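Local coordinates for protein sulfoquinovosidase (Escherichia coli, PDB 5AEG) that hydrolyses sulfoquinovosyl diacylglycerides and simple sulfoquinovosides, releasing sulfoquinovose for breakdown as a source of carbon and sulfur, at residues E134-F139 and M468-Q473; V475-D480 and K515-L520; V486-L491 and L603-L608; H498-S503 and L584-P589. All blocks are in the same frame, centred on the assembly; numbering follows the deposited sequence.

How the contacts relate
Contacts 1, 3 and 4 are buried and crowd round helix 486-495, their centres about 9 to 12 Å apart; contact 2 lies about 21 Å from the centre of the chain and is only partly buried. Contacts 1 and 4 share the barrel sheet, whose strands 468-469 and 501-505 are neighbours, and contacts 3 and 4 share the C-terminal sheet through strands 587-588 and 607-609. The chemistry follows the place. Contact 1 sets a carboxylate and a ring against a calcium-binding loop, contact 3 is apolar packing against backbone carbonyls, contact 4 has one direct backbone hydrogen bond, and contact 2, nearer solvent, combines a CH-pi contact with bridging waters.

Contact 1 of 4, residues E134-F139 and M468-Q473; sequences EQFSYF and MWAGDQ. With CA (calcium ion), chain D.
The Phe136 ring meets the carbonyl of Ala470 and the amide of Gln473. Its CB and CG (anti to the carbonyl carbon, chi1 -72°) lead the ring in, and the far end does the touching, obliquely: CE2 lies 3.5 Å from Ala470 O and 3.7 Å from Gln473 NE2, and CZ 3.6 Å from that Ala470 O. The Gln473 and Phe136 side chains run at about a right angle, yet the amide and ring planes are only 24° apart. Bent at chi2, Gln473 donates from NE2 to Ala470 O over 2.9 Å, from above the carbonyl plane. Glutamine suits because it can fold back on its own loop; an alanine here would probably leave Ala470 O without this donor and open a gap beside the Phe136 ring. Extended Glu134 brings OE2 to 3.6 Å from Ala470 CA, while that oxygen accepts from His501 NE2. Asp472, the inferred proton donor, binds calcium through O and OD2, beside Gln153, Gly154 and Asp481: a metal-bound loop following a TIM-barrel strand of family GH31.

Contact 2 of 4, residues V475-D480 and K515-L520; sequences VDWSLD and KRSKEL
Leu520 lays CD1 over the six-membered ring of Trp477, 3.5 Å from its centroid and almost exactly on the ring normal, a clear CH-pi contact. The leucine CG stands anti to the backbone N (chi1 -176°), which carries the branched end of the side chain up to the loop, and chi2 of 62° splits the methyls: CD1 goes over the indole, while CD2 presses on the backbone of Val475, 3.3 Å from the carbonyl carbon. A broad indole suits the partner's place, since it also meets the Glu519 carboxylate, whose OE2 accepts from Gly622 N, and keeps a polar edge: Trp477 NE1 donates in the ring plane to a water 2.7 Å away that also bonds Ser517 OG. That serine is the N-cap of the helix, its OG accepting from Leu520 N over 3.0 Å. Val475 crosses the Arg516 side chain at about a right angle; CG2, between its backbone N and carbonyl carbon, comes 3.5 Å from Arg516 N, and CG1, anti to the carbonyl carbon, lies by Arg516 CB and NE. Another water joins Val475 O, Lys515 O and Ser517 N. Asp476 folds the loop into an Asx turn, OD1 taking both Ser478 N and OG. The loop between strand 468-469 and helix 486-495 thus rests on the start of helix 518-528, where Trp477 also touches Arg523.

Contact 3 of 4, residues V486-L491 and L603-L608; sequences VVPAAL and LKYQYL
Helix 486-495 of the TIM-barrel domain packs here against the chain entering strand 607-609 of the C-terminal domain. Val487 leads the fit: its CG1, anti to the backbone N (chi1 -171°), sits 3.3 Å from Lys604 O and 4.0 Å from Tyr607 CD1. Pro488 places CD equally near Lys604 O, while the same atom lies 3.7 Å from Tyr605 CE1, the two side chains crossing obliquely. The contact joins the barrel and C-terminal domains of a GH31 enzyme, and apolar side chains suit the helix face because they pack directly on the backbone and rings of the facing chain. A glycine in place of Pro488 would probably open a gap beside the Tyr605 ring and let that ring shift. One turn further along, Leu491 divides its methyls: CD1 is 3.7 Å from Gln606 O, and CD2 meets Tyr607 CB at 3.9 Å, the side chains at about a right angle. Tyr607 reaches past this apolar patch to give its OH a hydrogen-bond partner in Phe530 O, while Lys604 NZ bonds Ser137 O.

Contact 4 of 4, residues H498-S503 and L584-P589; sequences HGLHHS and LPVMRP
Val586 has CG2 anti to its carbonyl carbon and Leu500 likewise turns CG away from its own (chi1 -54°), which brings Leu500 CD2 to 3.8 Å from Val586 CG2; Val576 of helix 569-582 touches both residues. The same valine methyl lies 3.4 Å from Gly499 O, the carbonyl that receives Val586 N at 3.2 Å. This bond, the one direct hydrogen bond between 498-503 and 584-589, is fairly straight (160°) and uses an in-plane lone pair. Gly499 CA packs 3.6 Å from Pro585 CB, and a beta carbon here would point into the proline and overlap Pro585 CA, so glycine suits the place. Met587 N donates to a water at 2.9 Å. The Met587 side chain is extended at chi2 and sets SD 3.9 Å from His501 O, a reach that suits a long, unbranched residue. Arg588 NE bonds Pro585 O at 2.7 Å within the same segment, with the acceptor close to the guanidinium plane. The arrangement is a junction between the approach to TIM-barrel strand 501-505 and edge strand 587-588 of the antiparallel C-terminal sheet.

Contact 1 of 4, residues E134-F139 and M468-Q473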
loop_
_atom_site.group_PDB
_atom_site.type_symbol
_atom_site.label_atom_id
_atom_site.label_comp_id
_atom_site.label_asym_id
_atom_site.label_seq_id
_atom_site.Cartn_x
_atom_site.Cartn_y
_atom_site.Cartn_z
ATOM N N GLU A 134 -0.182 -0.744 -4.689
ATOM C CA GLU A 134 1.155 -1.015 -4.136
ATOM C C GLU A 134 1.672 -2.272 -4.814
ATOM O O GLU A 134 1.219 -3.392 -4.541
ATOM C CB GLU A 134 1.083 -1.157 -2.609
ATOM C CG GLU A 134 2.481 -1.217 -1.901
ATOM C CD GLU A 134 2.334 -1.284 -0.422
ATOM O OE1 GLU A 134 1.162 -1.567 0.006
ATOM O OE2 GLU A 134 3.277 -0.918 0.308
ATOM N N GLN A 135 2.664 -2.073 -5.677
ATOM C CA GLN A 135 3.315 -3.045 -6.471
ATOM C C GLN A 135 4.761 -3.248 -6.008
ATOM O O GLN A 135 5.490 -2.301 -5.798
ATOM C CB GLN A 135 3.250 -2.645 -7.928
ATOM C CG GLN A 135 1.797 -2.648 -8.469
ATOM C CD GLN A 135 1.165 -4.046 -8.460
ATOM O OE1 GLN A 135 1.864 -5.093 -8.522
ATOM N NE2 GLN A 135 -0.148 -4.081 -8.487
ATOM N N PHE A 136 5.107 -4.500 -5.754
ATOM C CA PHE A 136 6.392 -4.779 -5.116
ATOM C C PHE A 136 7.482 -5.338 -6.022
ATOM O O PHE A 136 8.645 -5.350 -5.617
ATOM C CB PHE A 136 6.123 -5.776 -3.952
ATOM C CG PHE A 136 5.424 -5.207 -2.769
ATOM C CD1 PHE A 136 4.026 -5.209 -2.719
ATOM C CD2 PHE A 136 6.129 -4.783 -1.642
ATOM C CE1 PHE A 136 3.346 -4.716 -1.646
ATOM C CE2 PHE A 136 5.463 -4.333 -0.553
ATOM C CZ PHE A 136 4.063 -4.282 -0.564
ATOM N N SER A 137 7.150 -5.891 -7.203
ATOM C CA SER A 137 8.132 -6.383 -8.154
ATOM C C SER A 137 8.377 -5.490 -9.373
ATOM O O SER A 137 9.430 -5.581 -10.028
ATOM C CB SER A 137 7.713 -7.774 -8.697
ATOM O OG SER A 137 7.676 -8.753 -7.657
ATOM N N TYR A 138 7.407 -4.646 -9.697
ATOM C CA TYR A 138 7.454 -3.768 -10.862
ATOM C C TYR A 138 7.011 -2.398 -10.409
ATOM O O TYR A 138 6.099 -2.287 -9.555
ATOM C CB TYR A 138 6.526 -4.277 -11.978
ATOM C CG TYR A 138 7.088 -5.526 -12.617
ATOM C CD1 TYR A 138 8.191 -5.461 -13.463
ATOM C CD2 TYR A 138 6.580 -6.792 -12.285
ATOM C CE1 TYR A 138 8.779 -6.642 -13.977
ATOM C CE2 TYR A 138 7.108 -7.943 -12.821
ATOM C CZ TYR A 138 8.186 -7.882 -13.662
ATOM O OH TYR A 138 8.661 -9.070 -14.146
ATOM N N PHE A 139 7.649 -1.341 -10.953
ATOM C CA PHE A 139 7.075 -0.010 -10.789
ATOM C C PHE A 139 6.474 0.333 -12.134
ATOM O O PHE A 139 5.229 0.472 -12.243
ATOM C CB PHE A 139 8.141 1.010 -10.293
ATOM C CG PHE A 139 7.655 2.436 -10.246
ATOM C CD1 PHE A 139 6.348 2.775 -9.815
ATOM C CD2 PHE A 139 8.524 3.467 -10.661
ATOM C CE1 PHE A 139 5.887 4.096 -9.826
ATOM C CE2 PHE A 139 8.087 4.779 -10.654
ATOM C CZ PHE A 139 6.777 5.102 -10.200
ATOM N N MET A 468 0.660 4.355 5.225
ATOM C CA MET A 468 0.807 3.003 4.757
ATOM C C MET A 468 2.147 2.438 5.273
ATOM O O MET A 468 3.145 3.140 5.394
ATOM C CB MET A 468 0.718 2.857 3.222
ATOM C CG MET A 468 -0.494 3.472 2.591
ATOM S SD MET A 468 -2.027 2.887 3.250
ATOM C CE MET A 468 -1.954 1.142 3.115
ATOM N N TRP A 469 2.138 1.131 5.583
ATOM C CA TRP A 469 3.393 0.398 5.759
ATOM C C TRP A 469 3.440 -0.724 4.756
ATOM O O TRP A 469 2.412 -1.314 4.391
ATOM C CB TRP A 469 3.746 0.033 7.199
ATOM C CG TRP A 469 3.776 -1.422 7.604
ATOM C CD1 TRP A 469 4.862 -2.265 7.637
ATOM C CD2 TRP A 469 2.666 -2.185 8.130
ATOM N NE1 TRP A 469 4.464 -3.498 8.070
ATOM C CE2 TRP A 469 3.118 -3.478 8.325
ATOM C CE3 TRP A 469 1.302 -1.900 8.323
ATOM C CZ2 TRP A 469 2.263 -4.520 8.802
ATOM C CZ3 TRP A 469 0.479 -2.899 8.809
ATOM C CH2 TRP A 469 0.953 -4.208 8.975
ATOM N N ALA A 470 4.664 -1.127 4.433
ATOM C CA ALA A 470 4.870 -2.080 3.368
ATOM C C ALA A 470 4.577 -3.561 3.693
ATOM O O ALA A 470 4.856 -4.412 2.894
ATOM C CB ALA A 470 6.286 -1.943 2.846
ATOM N N GLY A 471 3.983 -3.826 4.839
ATOM C CA GLY A 471 3.583 -5.178 5.150
ATOM C C GLY A 471 4.773 -6.083 5.389
ATOM O O GLY A 471 5.785 -5.604 5.834
ATOM N N ASP A 472 4.633 -7.349 4.981
ATOM C CA ASP A 472 5.621 -8.451 5.310
ATOM C C ASP A 472 6.642 -8.554 4.245
ATOM O O ASP A 472 6.376 -9.083 3.201
ATOM C CB ASP A 472 4.955 -9.848 5.458
ATOM C CG ASP A 472 4.059 -10.279 4.178
ATOM O OD1 ASP A 472 3.026 -9.518 4.103
ATOM O OD2 ASP A 472 4.329 -11.253 3.269
ATOM N N GLN A 473 7.866 -8.025 4.508
ATOM C CA GLN A 473 9.017 -8.423 3.738
ATOM C C GLN A 473 9.694 -9.624 4.440
ATOM O O GLN A 473 9.616 -9.766 5.645
ATOM C CB GLN A 473 10.113 -7.288 3.692
ATOM C CG GLN A 473 9.762 -6.255 2.638
ATOM C CD GLN A 473 8.639 -5.376 3.084
ATOM O OE1 GLN A 473 8.770 -4.667 4.075
ATOM N NE2 GLN A 473 7.499 -5.432 2.387
HETATM CA CA CA D . 6.137 -10.951 1.717
HETATM O O HOH W 1 7.374 -12.175 3.351
#

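Contact 2 of 4, residues V475-D480 and K515-L520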
loop_
_atom_site.group_PDB
_atom_site.type_symbol
_atom_site.label_atom_id
_atom_site.label_comp_id
_atom_site.label_asym_id
_atom_site.label_seq_id
_atom_site.Cartn_x
_atom_site.Cartn_y
_atom_site.Cartn_z
ATOM N N VAL A 475 13.010 -11.395 5.868
ATOM C CA VAL A 475 14.289 -10.930 6.450
ATOM C C VAL A 475 15.441 -11.347 5.551
ATOM O O VAL A 475 16.373 -12.027 5.983
ATOM C CB VAL A 475 14.430 -11.394 7.926
ATOM C CG1 VAL A 475 13.364 -10.714 8.778
ATOM C CG2 VAL A 475 14.424 -12.910 8.123
ATOM N N ASP A 476 15.382 -10.943 4.270
ATOM C CA ASP A 476 16.344 -11.349 3.253
ATOM C C ASP A 476 16.640 -10.192 2.380
ATOM O O ASP A 476 16.121 -9.058 2.609
ATOM C CB ASP A 476 15.971 -12.661 2.501
ATOM C CG ASP A 476 14.872 -12.513 1.435
ATOM O OD1 ASP A 476 14.503 -11.374 0.973
ATOM O OD2 ASP A 476 14.377 -13.586 1.019
ATOM N N TRP A 477 17.527 -10.439 1.433
ATOM C CA TRP A 477 18.003 -9.442 0.477
ATOM C C TRP A 477 17.399 -9.656 -0.913
ATOM O O TRP A 477 17.944 -9.165 -1.948
ATOM C CB TRP A 477 19.545 -9.528 0.386
ATOM C CG TRP A 477 20.288 -9.391 1.735
ATOM C CD1 TRP A 477 20.658 -10.389 2.590
ATOM C CD2 TRP A 477 20.776 -8.158 2.331
ATOM N NE1 TRP A 477 21.309 -9.864 3.668
ATOM C CE2 TRP A 477 21.448 -8.514 3.520
ATOM C CE3 TRP A 477 20.762 -6.813 1.925
ATOM C CZ2 TRP A 477 22.093 -7.568 4.357
ATOM C CZ3 TRP A 477 21.376 -5.857 2.754
ATOM C CH2 TRP A 477 22.059 -6.248 3.966
ATOM N N SER A 478 16.284 -10.357 -1.001
ATOM C CA SER A 478 15.751 -10.654 -2.381
ATOM C C SER A 478 15.218 -9.391 -3.018
ATOM O O SER A 478 14.720 -8.460 -2.311
ATOM C CB SER A 478 14.677 -11.722 -2.334
ATOM O OG SER A 478 13.599 -11.319 -1.523
ATOM N N LEU A 479 15.173 -9.382 -4.335
ATOM C CA LEU A 479 14.519 -8.311 -5.066
ATOM C C LEU A 479 13.019 -8.314 -4.863
ATOM O O LEU A 479 12.415 -7.247 -4.668
ATOM C CB LEU A 479 14.823 -8.434 -6.561
ATOM C CG LEU A 479 16.243 -8.104 -6.981
ATOM C CD1 LEU A 479 16.423 -8.245 -8.500
ATOM C CD2 LEU A 479 16.505 -6.659 -6.593
ATOM N N ASP A 480 12.361 -9.446 -4.875
ATOM C CA ASP A 480 10.894 -9.485 -4.878
ATOM C C ASP A 480 10.238 -9.498 -3.499
ATOM O O ASP A 480 9.044 -9.231 -3.398
ATOM C CB ASP A 480 10.398 -10.705 -5.669
ATOM C CG ASP A 480 10.829 -10.639 -7.125
ATOM O OD1 ASP A 480 10.245 -9.873 -7.852
ATOM O OD2 ASP A 480 11.766 -11.337 -7.503
ATOM N N LYS A 515 16.692 -15.787 8.662
ATOM C CA LYS A 515 16.846 -15.096 9.941
ATOM C C LYS A 515 17.527 -13.754 9.654
ATOM O O LYS A 515 18.441 -13.664 8.842
ATOM C CB LYS A 515 17.774 -15.921 10.806
ATOM C CG LYS A 515 17.341 -17.385 11.070
ATOM C CD LYS A 515 18.421 -18.016 11.989
ATOM C CE LYS A 515 17.945 -19.255 12.716
ATOM N NZ LYS A 515 17.043 -20.058 11.879
ATOM N N ARG A 516 17.129 -12.736 10.369
ATOM C CA ARG A 516 17.608 -11.368 10.129
ATOM C C ARG A 516 19.005 -11.176 10.681
ATOM O O ARG A 516 19.196 -11.339 11.874
ATOM C CB ARG A 516 16.753 -10.370 10.837
ATOM C CG ARG A 516 17.024 -8.939 10.386
ATOM C CD ARG A 516 16.408 -7.954 11.343
ATOM N NE ARG A 516 14.912 -7.921 11.322
ATOM C CZ ARG A 516 14.144 -7.928 12.357
ATOM N NH1 ARG A 516 14.656 -7.910 13.605
ATOM N NH2 ARG A 516 12.841 -7.837 12.198
ATOM N N SER A 517 19.944 -10.877 9.811
ATOM C CA SER A 517 21.335 -10.546 10.256
ATOM C C SER A 517 21.397 -9.112 10.826
ATOM O O SER A 517 20.525 -8.204 10.583
ATOM C CB SER A 517 22.290 -10.723 9.078
ATOM O OG SER A 517 22.038 -9.749 8.086
ATOM N N LYS A 518 22.454 -8.902 11.597
ATOM C CA LYS A 518 22.818 -7.548 11.962
ATOM C C LYS A 518 23.007 -6.662 10.745
ATOM O O LYS A 518 22.522 -5.526 10.761
ATOM C CB LYS A 518 24.128 -7.577 12.743
ATOM C CG LYS A 518 24.644 -6.222 13.215
ATOM C CD LYS A 518 25.787 -6.508 14.210
ATOM C CE LYS A 518 26.695 -5.295 14.381
ATOM N NZ LYS A 518 27.836 -5.665 15.350
ATOM N N GLU A 519 23.706 -7.140 9.742
ATOM C CA GLU A 519 23.955 -6.362 8.554
ATOM C C GLU A 519 22.624 -5.921 7.902
ATOM O O GLU A 519 22.492 -4.761 7.525
ATOM C CB GLU A 519 24.796 -7.122 7.549
ATOM C CG GLU A 519 25.179 -6.335 6.319
ATOM C CD GLU A 519 25.759 -7.162 5.224
ATOM O OE1 GLU A 519 26.018 -8.316 5.458
ATOM O OE2 GLU A 519 26.028 -6.632 4.117
ATOM N N LEU A 520 21.654 -6.835 7.779
ATOM C CA LEU A 520 20.307 -6.462 7.202
ATOM C C LEU A 520 19.607 -5.410 8.055
ATOM O O LEU A 520 19.093 -4.427 7.523
ATOM C CB LEU A 520 19.462 -7.717 6.962
ATOM C CG LEU A 520 18.113 -7.431 6.289
ATOM C CD1 LEU A 520 18.369 -6.827 4.900
ATOM C CD2 LEU A 520 17.335 -8.764 6.168
HETATM O O HOH W 2 19.125 -11.709 7.074
HETATM O O HOH W 3 17.559 -14.469 5.587
HETATM O O HOH W 4 22.013 -11.361 5.829
#

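Contact 3 of 4, residues V486-L491 and L603-L608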
loop_
_atom_site.group_PDB
_atom_site.type_symbol
_atom_site.label_atom_id
_atom_site.label_comp_id
_atom_site.label_asym_id
_atom_site.label_seq_id
_atom_site.Cartn_x
_atom_site.Cartn_y
_atom_site.Cartn_z
ATOM N N VAL A 486 10.557 -2.749 -1.138
ATOM C CA VAL A 486 9.876 -1.629 -0.519
ATOM C C VAL A 486 9.851 -0.364 -1.440
ATOM O O VAL A 486 8.913 0.450 -1.382
ATOM C CB VAL A 486 10.492 -1.292 0.875
ATOM C CG1 VAL A 486 9.795 -0.108 1.488
ATOM C CG2 VAL A 486 10.463 -2.538 1.816
ATOM N N VAL A 487 10.907 -0.197 -2.234
ATOM C CA VAL A 487 10.968 0.992 -3.088
ATOM C C VAL A 487 9.918 1.059 -4.221
ATOM O O VAL A 487 9.181 2.009 -4.274
ATOM C CB VAL A 487 12.381 1.265 -3.621
ATOM C CG1 VAL A 487 12.430 2.613 -4.312
ATOM C CG2 VAL A 487 13.393 1.280 -2.460
ATOM N N PRO A 488 9.754 0.009 -5.052
ATOM C CA PRO A 488 8.596 0.015 -5.950
ATOM C C PRO A 488 7.279 0.086 -5.230
ATOM O O PRO A 488 6.366 0.736 -5.726
ATOM C CB PRO A 488 8.739 -1.248 -6.802
ATOM C CG PRO A 488 9.800 -2.059 -6.158
ATOM C CD PRO A 488 10.640 -1.115 -5.296
ATOM N N ALA A 489 7.184 -0.468 -4.012
ATOM C CA ALA A 489 5.964 -0.344 -3.217
ATOM C C ALA A 489 5.645 1.112 -2.886
ATOM O O ALA A 489 4.496 1.589 -3.017
ATOM C CB ALA A 489 6.096 -1.238 -1.997
ATOM N N ALA A 490 6.650 1.873 -2.445
ATOM C CA ALA A 490 6.451 3.293 -2.182
ATOM C C ALA A 490 6.061 4.095 -3.454
ATOM O O ALA A 490 5.191 4.947 -3.410
ATOM C CB ALA A 490 7.706 3.910 -1.639
ATOM N N LEU A 491 6.750 3.811 -4.540
ATOM C CA LEU A 491 6.653 4.603 -5.757
ATOM C C LEU A 491 5.338 4.314 -6.473
ATOM O O LEU A 491 4.687 5.248 -6.965
ATOM C CB LEU A 491 7.764 4.352 -6.703
ATOM C CG LEU A 491 9.163 4.787 -6.170
ATOM C CD1 LEU A 491 10.224 4.435 -7.179
ATOM C CD2 LEU A 491 9.211 6.262 -5.800
ATOM N N LEU A 603 13.619 3.374 -13.612
ATOM C CA LEU A 603 14.227 3.158 -12.329
ATOM C C LEU A 603 13.138 2.541 -11.395
ATOM O O LEU A 603 11.947 2.960 -11.414
ATOM C CB LEU A 603 14.750 4.448 -11.720
ATOM C CG LEU A 603 15.885 5.171 -12.500
ATOM C CD1 LEU A 603 16.159 6.503 -11.845
ATOM C CD2 LEU A 603 17.117 4.324 -12.585
ATOM N N LYS A 604 13.592 1.632 -10.571
ATOM C CA LYS A 604 12.719 0.917 -9.552
ATOM C C LYS A 604 13.188 1.076 -8.112
ATOM O O LYS A 604 12.369 0.966 -7.181
ATOM C CB LYS A 604 12.747 -0.630 -9.874
ATOM C CG LYS A 604 12.298 -0.924 -11.248
ATOM C CD LYS A 604 12.513 -2.404 -11.671
ATOM C CE LYS A 604 11.593 -3.239 -10.857
ATOM N NZ LYS A 604 11.432 -4.539 -11.577
ATOM N N TYR A 605 14.509 1.234 -7.907
ATOM C CA TYR A 605 15.159 1.061 -6.565
ATOM C C TYR A 605 15.832 2.376 -6.039
ATOM O O TYR A 605 16.653 2.335 -5.142
ATOM C CB TYR A 605 16.097 -0.144 -6.604
ATOM C CG TYR A 605 15.362 -1.424 -6.980
ATOM C CD1 TYR A 605 14.310 -1.916 -6.168
ATOM C CD2 TYR A 605 15.687 -2.142 -8.131
ATOM C CE1 TYR A 605 13.602 -3.053 -6.515
ATOM C CE2 TYR A 605 15.004 -3.309 -8.468
ATOM C CZ TYR A 605 13.961 -3.751 -7.660
ATOM O OH TYR A 605 13.246 -4.891 -8.042
ATOM N N GLN A 606 15.409 3.520 -6.581
ATOM C CA GLN A 606 15.765 4.813 -6.067
ATOM C C GLN A 606 14.658 5.791 -6.236
ATOM O O GLN A 606 13.715 5.592 -7.005
ATOM C CB GLN A 606 17.067 5.292 -6.774
ATOM C CG GLN A 606 16.993 5.413 -8.226
ATOM C CD GLN A 606 18.274 6.028 -8.816
ATOM O OE1 GLN A 606 19.252 5.304 -9.110
ATOM N NE2 GLN A 606 18.327 7.339 -8.853
ATOM N N TYR A 607 14.750 6.857 -5.419
ATOM C CA TYR A 607 13.720 7.791 -5.230
ATOM C C TYR A 607 14.238 9.112 -4.798
ATOM O O TYR A 607 15.385 9.223 -4.400
ATOM C CB TYR A 607 12.619 7.326 -4.230
ATOM C CG TYR A 607 13.100 7.078 -2.835
ATOM C CD1 TYR A 607 13.757 5.854 -2.485
ATOM C CD2 TYR A 607 12.909 8.002 -1.833
ATOM C CE1 TYR A 607 14.206 5.612 -1.178
ATOM C CE2 TYR A 607 13.376 7.767 -0.521
ATOM C CZ TYR A 607 14.007 6.564 -0.200
ATOM O OH TYR A 607 14.395 6.385 1.114
ATOM N N LEU A 608 13.375 10.113 -4.919
ATOM C CA LEU A 608 13.626 11.427 -4.318
ATOM C C LEU A 608 12.813 11.536 -2.999
ATOM O O LEU A 608 11.630 11.174 -2.938
ATOM C CB LEU A 608 13.211 12.531 -5.269
ATOM C CG LEU A 608 13.939 12.637 -6.584
ATOM C CD1 LEU A 608 13.229 13.613 -7.568
ATOM C CD2 LEU A 608 15.392 12.959 -6.439
#

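Contact 4 of 4, residues H498-S503 and L584-P589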
loop_
_atom_site.group_PDB
_atom_site.type_symbol
_atom_site.label_atom_id
_atom_site.label_comp_id
_atom_site.label_asym_id
_atom_site.label_seq_id
_atom_site.Cartn_x
_atom_site.Cartn_y
_atom_site.Cartn_z
ATOM N N HIS A 498 -1.178 7.861 -2.734
ATOM C CA HIS A 498 -0.873 7.746 -1.297
ATOM C C HIS A 498 0.666 8.007 -1.142
ATOM O O HIS A 498 1.545 7.305 -1.735
ATOM C CB HIS A 498 -1.273 6.401 -0.697
ATOM C CG HIS A 498 -1.405 6.493 0.800
ATOM N ND1 HIS A 498 -0.370 6.905 1.626
ATOM C CD2 HIS A 498 -2.489 6.375 1.591
ATOM C CE1 HIS A 498 -0.801 6.985 2.870
ATOM N NE2 HIS A 498 -2.084 6.654 2.877
ATOM N N GLY A 499 0.981 9.110 -0.441
ATOM C CA GLY A 499 2.313 9.673 -0.351
ATOM C C GLY A 499 3.002 9.536 1.031
ATOM O O GLY A 499 4.008 10.141 1.251
ATOM N N LEU A 500 2.476 8.706 1.952
ATOM C CA LEU A 500 3.074 8.443 3.245
ATOM C C LEU A 500 3.326 6.953 3.435
ATOM O O LEU A 500 2.362 6.198 3.579
ATOM C CB LEU A 500 2.180 9.011 4.382
ATOM C CG LEU A 500 1.801 10.505 4.270
ATOM C CD1 LEU A 500 0.801 10.883 5.326
ATOM C CD2 LEU A 500 3.030 11.319 4.374
ATOM N N HIS A 501 4.590 6.516 3.505
ATOM C CA HIS A 501 4.933 5.115 3.395
ATOM C C HIS A 501 6.155 4.814 4.229
ATOM O O HIS A 501 7.135 5.508 4.108
ATOM C CB HIS A 501 5.265 4.775 1.919
ATOM C CG HIS A 501 5.319 3.326 1.585
ATOM N ND1 HIS A 501 6.496 2.642 1.390
ATOM C CD2 HIS A 501 4.336 2.458 1.279
ATOM C CE1 HIS A 501 6.242 1.419 0.987
ATOM N NE2 HIS A 501 4.927 1.295 0.859
ATOM N N HIS A 502 6.110 3.697 4.966
ATOM C CA HIS A 502 7.313 3.156 5.648
ATOM C C HIS A 502 7.269 1.668 5.656
ATOM O O HIS A 502 6.307 1.018 5.109
ATOM C CB HIS A 502 7.457 3.736 7.097
ATOM C CG HIS A 502 6.501 3.163 8.107
ATOM N ND1 HIS A 502 5.154 3.431 8.109
ATOM C CD2 HIS A 502 6.704 2.305 9.135
ATOM C CE1 HIS A 502 4.580 2.854 9.150
ATOM N NE2 HIS A 502 5.477 2.079 9.724
ATOM N N SER A 503 8.363 1.104 6.145
ATOM C CA SER A 503 8.513 -0.332 6.228
ATOM C C SER A 503 9.054 -0.719 7.631
ATOM O O SER A 503 9.621 0.116 8.384
ATOM C CB SER A 503 9.379 -0.888 5.103
ATOM O OG SER A 503 10.751 -0.334 5.163
ATOM N N LEU A 584 1.330 15.747 -3.558
ATOM C CA LEU A 584 2.684 15.631 -4.012
ATOM C C LEU A 584 3.384 14.674 -2.981
ATOM O O LEU A 584 3.531 15.029 -1.817
ATOM C CB LEU A 584 3.399 16.956 -3.939
ATOM C CG LEU A 584 4.823 17.017 -4.400
ATOM C CD1 LEU A 584 5.111 16.533 -5.777
ATOM C CD2 LEU A 584 5.366 18.412 -4.233
ATOM N N PRO A 585 3.630 13.432 -3.410
ATOM C CA PRO A 585 4.095 12.434 -2.364
ATOM C C PRO A 585 5.493 12.692 -1.771
ATOM O O PRO A 585 6.357 13.329 -2.373
ATOM C CB PRO A 585 4.050 11.125 -3.117
ATOM C CG PRO A 585 4.461 11.530 -4.542
ATOM C CD PRO A 585 3.665 12.840 -4.761
ATOM N N VAL A 586 5.714 12.137 -0.581
ATOM C CA VAL A 586 6.976 12.370 0.140
ATOM C C VAL A 586 8.131 11.632 -0.493
ATOM O O VAL A 586 9.196 12.197 -0.670
ATOM C CB VAL A 586 6.842 12.034 1.647
ATOM C CG1 VAL A 586 8.146 12.323 2.368
ATOM C CG2 VAL A 586 5.722 12.875 2.238
ATOM N N MET A 587 7.925 10.368 -0.913
ATOM C CA MET A 587 8.926 9.682 -1.645
ATOM C C MET A 587 8.459 9.671 -3.091
ATOM O O MET A 587 7.374 9.210 -3.397
ATOM C CB MET A 587 9.097 8.229 -1.109
ATOM C CG MET A 587 9.634 8.196 0.268
ATOM S SD MET A 587 9.415 6.585 1.156
ATOM C CE MET A 587 10.454 5.510 0.227
ATOM N N ARG A 588 9.312 10.221 -3.964
ATOM C CA ARG A 588 8.922 10.533 -5.317
ATOM C C ARG A 588 9.704 9.808 -6.388
ATOM O O ARG A 588 10.971 9.707 -6.328
ATOM C CB ARG A 588 9.140 12.075 -5.514
ATOM C CG ARG A 588 8.355 12.903 -4.530
ATOM C CD ARG A 588 8.627 14.413 -4.626
ATOM N NE ARG A 588 8.101 15.129 -3.492
ATOM C CZ ARG A 588 8.234 16.450 -3.288
ATOM N NH1 ARG A 588 8.870 17.226 -4.174
ATOM N NH2 ARG A 588 7.768 17.021 -2.193
ATOM N N PRO A 589 9.026 9.401 -7.481
ATOM C CA PRO A 589 9.673 8.893 -8.657
ATOM C C PRO A 589 10.535 10.043 -9.245
ATOM O O PRO A 589 10.079 11.178 -9.166
ATOM C CB PRO A 589 8.491 8.563 -9.590
ATOM C CG PRO A 589 7.330 8.371 -8.663
ATOM C CD PRO A 589 7.554 9.343 -7.576
HETATM O O HOH W 5 5.772 8.498 -1.215
#